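Local coordinates for PA14 domain-containing protein (Clostridium clariflavum, PDB 6QDI) that probably senses plant biomass outside the cell, as a membrane-bound RsgI-type anti-sigma factor whose calcium-binding tandem PA14 domains bind sugars, at residues V215-D221 and E241-T247. Numbering follows the deposited sequence.
Sequences VFYVSYD and EINTAKT. With CA (calcium ion), chain E.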
ATOM      1  N   VAL A 215      12.825  19.558   5.215  1.00  8.70           N
ATOM      2  CA  VAL A 215      12.444  19.648   3.797  1.00  8.51           C
ATOM      3  C   VAL A 215      11.214  18.761   3.611  1.00  8.12           C
ATOM      4  O   VAL A 215      11.199  17.650   4.089  1.00  9.34           O
ATOM      5  CB  VAL A 215      13.608  19.162   2.887  1.00  9.91           C
ATOM      6  CG1 VAL A 215      13.165  19.065   1.443  1.00  9.67           C
ATOM      7  CG2 VAL A 215      14.790  20.133   3.006  1.00 10.87           C
ATOM      8  N   PHE A 216      10.229  19.279   2.883  1.00  8.00           N
ATOM      9  CA  PHE A 216       9.057  18.485   2.508  1.00  8.31           C
ATOM     10  C   PHE A 216       9.176  18.039   1.053  1.00  8.52           C
ATOM     11  O   PHE A 216       9.596  18.814   0.183  1.00 10.07           O
ATOM     12  CB  PHE A 216       7.780  19.291   2.694  1.00  9.45           C
ATOM     13  CG  PHE A 216       7.551  19.679   4.102  1.00  9.69           C
ATOM     14  CD1 PHE A 216       6.897  18.812   4.959  1.00 10.33           C
ATOM     15  CD2 PHE A 216       7.934  20.890   4.589  1.00 11.44           C
ATOM     16  CE1 PHE A 216       6.655  19.142   6.281  1.00 11.31           C
ATOM     17  CE2 PHE A 216       7.722  21.224   5.912  1.00 13.38           C
ATOM     18  CZ  PHE A 216       7.091  20.334   6.768  1.00 12.17           C
ATOM     19  N   TYR A 217       8.789  16.794   0.818  1.00  8.94           N
ATOM     20  CA  TYR A 217       8.799  16.182  -0.514  1.00  9.26           C
ATOM     21  C   TYR A 217       7.382  15.769  -0.850  1.00  9.07           C
ATOM     22  O   TYR A 217       6.711  15.082  -0.072  1.00 10.58           O
ATOM     23  CB  TYR A 217       9.680  14.954  -0.557  1.00  9.69           C
ATOM     24  CG  TYR A 217      11.143  15.187  -0.241  1.00 10.49           C
ATOM     25  CD1 TYR A 217      11.631  15.280   1.044  1.00 11.94           C
ATOM     26  CD2 TYR A 217      12.045  15.324  -1.277  1.00 14.05           C
ATOM     27  CE1 TYR A 217      12.995  15.510   1.270  1.00 13.49           C
ATOM     28  CE2 TYR A 217      13.389  15.534  -1.045  1.00 15.55           C
ATOM     29  CZ  TYR A 217      13.844  15.628   0.236  1.00 15.41           C
ATOM     30  OH  TYR A 217      15.177  15.858   0.526  1.00 21.26           O
ATOM     31  N   VAL A 218       6.945  16.122  -2.048  1.00  8.35           N
ATOM     32  CA  VAL A 218       5.660  15.649  -2.557  1.00  7.90           C
ATOM     33  C   VAL A 218       5.940  14.862  -3.821  1.00  8.15           C
ATOM     34  O   VAL A 218       6.475  15.402  -4.809  1.00  9.18           O
ATOM     35  CB  VAL A 218       4.717  16.815  -2.861  1.00  8.79           C
ATOM     36  CG1 VAL A 218       3.417  16.334  -3.462  1.00  9.76           C
ATOM     37  CG2 VAL A 218       4.430  17.572  -1.593  1.00 10.11           C
ATOM     38  N   SER A 219       5.586  13.580  -3.804  1.00  7.80           N
ATOM     39  CA  SER A 219       5.693  12.719  -4.998  1.00  8.21           C
ATOM     40  C   SER A 219       4.284  12.512  -5.520  1.00  7.22           C
ATOM     41  O   SER A 219       3.412  12.183  -4.758  1.00  8.97           O
ATOM     42  CB  SER A 219       6.309  11.400  -4.606  1.00  9.89           C
ATOM     43  OG  SER A 219       7.588  11.555  -4.054  1.00 13.15           O
ATOM     44  N   TYR A 220       4.065  12.729  -6.805  1.00  7.82           N
ATOM     45  CA  TYR A 220       2.702  12.809  -7.355  1.00  8.14           C
ATOM     46  C   TYR A 220       2.619  12.185  -8.738  1.00  7.45           C
ATOM     47  O   TYR A 220       3.585  12.236  -9.534  1.00  8.88           O
ATOM     48  CB  TYR A 220       2.204  14.290  -7.419  1.00  8.90           C
ATOM     49  CG  TYR A 220       3.129  15.207  -8.190  1.00 10.15           C
ATOM     50  CD1 TYR A 220       4.186  15.846  -7.583  1.00 10.92           C
ATOM     51  CD2 TYR A 220       2.990  15.414  -9.572  1.00 11.71           C
ATOM     52  CE1 TYR A 220       5.093  16.620  -8.297  1.00 11.94           C
ATOM     53  CE2 TYR A 220       3.877  16.228 -10.261  1.00 12.20           C
ATOM     54  CZ  TYR A 220       4.937  16.800  -9.639  1.00 14.29           C
ATOM     55  OH  TYR A 220       5.863  17.592 -10.290  1.00 16.74           O
ATOM     56  N   ASP A 221       1.414  11.686  -9.010  1.00  6.77           N
ATOM     57  CA  ASP A 221       1.002  11.313 -10.365  1.00  7.10           C
ATOM     58  C   ASP A 221      -0.464  11.760 -10.385  1.00  6.68           C
ATOM     59  O   ASP A 221      -1.280  11.080  -9.757  1.00  6.88           O
ATOM     60  CB  ASP A 221       1.100   9.807 -10.581  1.00  7.88           C
ATOM     61  CG  ASP A 221       0.501   9.356 -11.884  1.00  7.67           C
ATOM     62  OD1 ASP A 221      -0.223  10.189 -12.535  1.00  7.77           O
ATOM     63  OD2 ASP A 221       0.727   8.195 -12.264  1.00  8.51           O
ATOM     64  N   GLU A 241       2.441  15.020 -15.035  1.00 14.39           N
ATOM     65  CA  GLU A 241       3.606  14.125 -15.072  1.00 15.75           C
ATOM     66  C   GLU A 241       3.655  13.313 -13.773  1.00 14.21           C
ATOM     67  O   GLU A 241       3.020  13.621 -12.758  1.00 13.30           O
ATOM     68  CB  GLU A 241       4.920  14.968 -15.129  1.00 16.59           C
ATOM     69  CG  GLU A 241       5.130  15.868 -13.884  1.00 18.18           C
ATOM     70  CD  GLU A 241       6.424  16.685 -13.856  1.00 22.14           C
ATOM     71  OE1 GLU A 241       7.285  16.500 -14.759  1.00 24.03           O
ATOM     72  OE2 GLU A 241       6.570  17.510 -12.897  1.00 18.93           O
ATOM     73  N   ILE A 242       4.505  12.298 -13.781  1.00 15.10           N
ATOM     74  CA  ILE A 242       4.850  11.556 -12.567  1.00 14.27           C
ATOM     75  C   ILE A 242       6.184  12.094 -12.116  1.00 15.03           C
ATOM     76  O   ILE A 242       7.157  11.976 -12.847  1.00 18.49           O
ATOM     77  CB  ILE A 242       4.981  10.041 -12.844  1.00 17.73           C
ATOM     78  CG1 ILE A 242       3.699   9.508 -13.506  1.00 17.04           C
ATOM     79  CG2 ILE A 242       5.308   9.279 -11.546  1.00 19.82           C
ATOM     80  CD1 ILE A 242       3.832   8.136 -14.135  0.30 14.57           C
ATOM     81  N   ASN A 243       6.248  12.729 -10.941  1.00 13.03           N
ATOM     82  CA  ASN A 243       7.460  13.356 -10.522  1.00 13.40           C
ATOM     83  C   ASN A 243       7.376  13.590  -9.050  1.00 11.90           C
ATOM     84  O   ASN A 243       6.464  13.161  -8.344  1.00 11.55           O
ATOM     85  CB  ASN A 243       7.694  14.645 -11.320  1.00 15.47           C
ATOM     86  CG  ASN A 243       9.179  14.897 -11.664  1.00 19.77           C
ATOM     87  OD1 ASN A 243      10.049  14.576 -10.888  1.00 19.77           O
ATOM     88  ND2 ASN A 243       9.454  15.485 -12.849  1.00 24.97           N
ATOM     89  N   THR A 244       8.469  14.144  -8.575  1.00 14.29           N
ATOM     90  CA  THR A 244       8.586  14.525  -7.202  1.00 12.99           C
ATOM     91  C   THR A 244       9.050  15.985  -7.225  1.00 12.33           C
ATOM     92  O   THR A 244       9.747  16.435  -8.151  1.00 19.18           O
ATOM     93  CB  THR A 244       9.588  13.626  -6.390  1.00 16.94           C
ATOM     94  OG1 THR A 244       9.188  12.236  -6.311  1.00 18.37           O
ATOM     95  CG2 THR A 244       9.789  14.112  -4.994  1.00 17.95           C
ATOM     96  N   ALA A 245       8.673  16.720  -6.197  1.00  9.39           N
ATOM     97  CA  ALA A 245       9.118  18.090  -5.984  1.00  9.87           C
ATOM     98  C   ALA A 245       9.408  18.247  -4.500  1.00  9.09           C
ATOM     99  O   ALA A 245       8.876  17.502  -3.659  1.00  9.65           O
ATOM    100  CB  ALA A 245       8.038  19.080  -6.415  1.00 11.08           C
ATOM    101  N   LYS A 246      10.205  19.239  -4.155  1.00  9.86           N
ATOM    102  CA  LYS A 246      10.556  19.480  -2.770  1.00 10.16           C
ATOM    103  C   LYS A 246      10.586  20.960  -2.454  1.00 10.23           C
ATOM    104  O   LYS A 246      10.774  21.810  -3.343  1.00 11.07           O
ATOM    105  CB  LYS A 246      11.866  18.839  -2.419  1.00 11.62           C
ATOM    106  CG  LYS A 246      13.097  19.386  -3.136  1.00 13.26           C
ATOM    107  CD  LYS A 246      14.365  18.597  -2.775  1.00 16.50           C
ATOM    108  CE  LYS A 246      15.623  18.994  -3.540  1.00 21.36           C
ATOM    109  NZ  LYS A 246      15.771  20.438  -3.832  1.00 29.82           N
ATOM    110  N   THR A 247      10.416  21.237  -1.165  1.00  9.40           N
ATOM    111  CA  THR A 247      10.615  22.594  -0.663  1.00  9.46           C
ATOM    112  C   THR A 247      12.111  22.865  -0.488  1.00  9.82           C
ATOM    113  O   THR A 247      12.922  21.948  -0.451  1.00 10.88           O
ATOM    114  CB  THR A 247       9.877  22.827   0.671  1.00  9.63           C
ATOM    115  OG1 THR A 247      10.448  22.031   1.708  1.00 10.01           O
ATOM    116  CG2 THR A 247       8.396  22.496   0.540  1.00 10.14           C
TER
HETATM  117 CA    CA E 404      -2.229   9.955 -13.769  0.95  7.28          CA
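Val-218 and Ala-245 form a hydrogen-bonded pair near the middle of two antiparallel strands, 215-220 and 242-246, whose axes approach to 4.7 Å; Tyr-220 and Asn-243 form the next such pair toward the calcium end. At the other end the ladder changes character: Phe-216 N gives its hydrogen to Thr-247 OG1 at 3.0 Å, almost straight at 171°, while Phe-216 O accepts from Thr-247 N. Threonine suits this place because its hydroxyl, held between its own backbone N and carbonyl carbon (chi1 67°), stands in for a backbone acceptor. On the sheet face of Tyr-217, Ser-219 OG and Thr-244 OG1 share a hydrogen bond of 2.8 Å, short hydroxyls sufficing where a non-hydrogen-bonded pair brings the chains close. The aliphatic part of Lys-246 runs alongside Tyr-217, CD lying 3.7 Å from ring atom CE2, while the phenol OH hydrogen-bonds Glu-278 OE2. The other face carries apolar Val-218 and small Ala-245, suited to packing on Ile-234 within the second PA14 domain's beta-sandwich. Here the Tyr-220 ring leans over the partner strand, Asn-243 O 3.6 Å above one face, offset toward the rim. Tyrosine is long enough for its OH to reach Glu-241 OE2 at 2.7 Å, on the anti side but tilted out of the carboxylate plane, itself turned 44° from the ring. Asn-243 ND2 hydrogen-bonds Glu-241 OE1 from above the carboxylate plane. Asp-221 OD1 binds calcium at 2.4 Å, with Asp-222, Asn-266, Gly-268 and Ala-270. Two donors thus fix the Glu-241 carboxylate, probably favouring its charged form, and tie together strand ends of which Asp-221 reaches the metal.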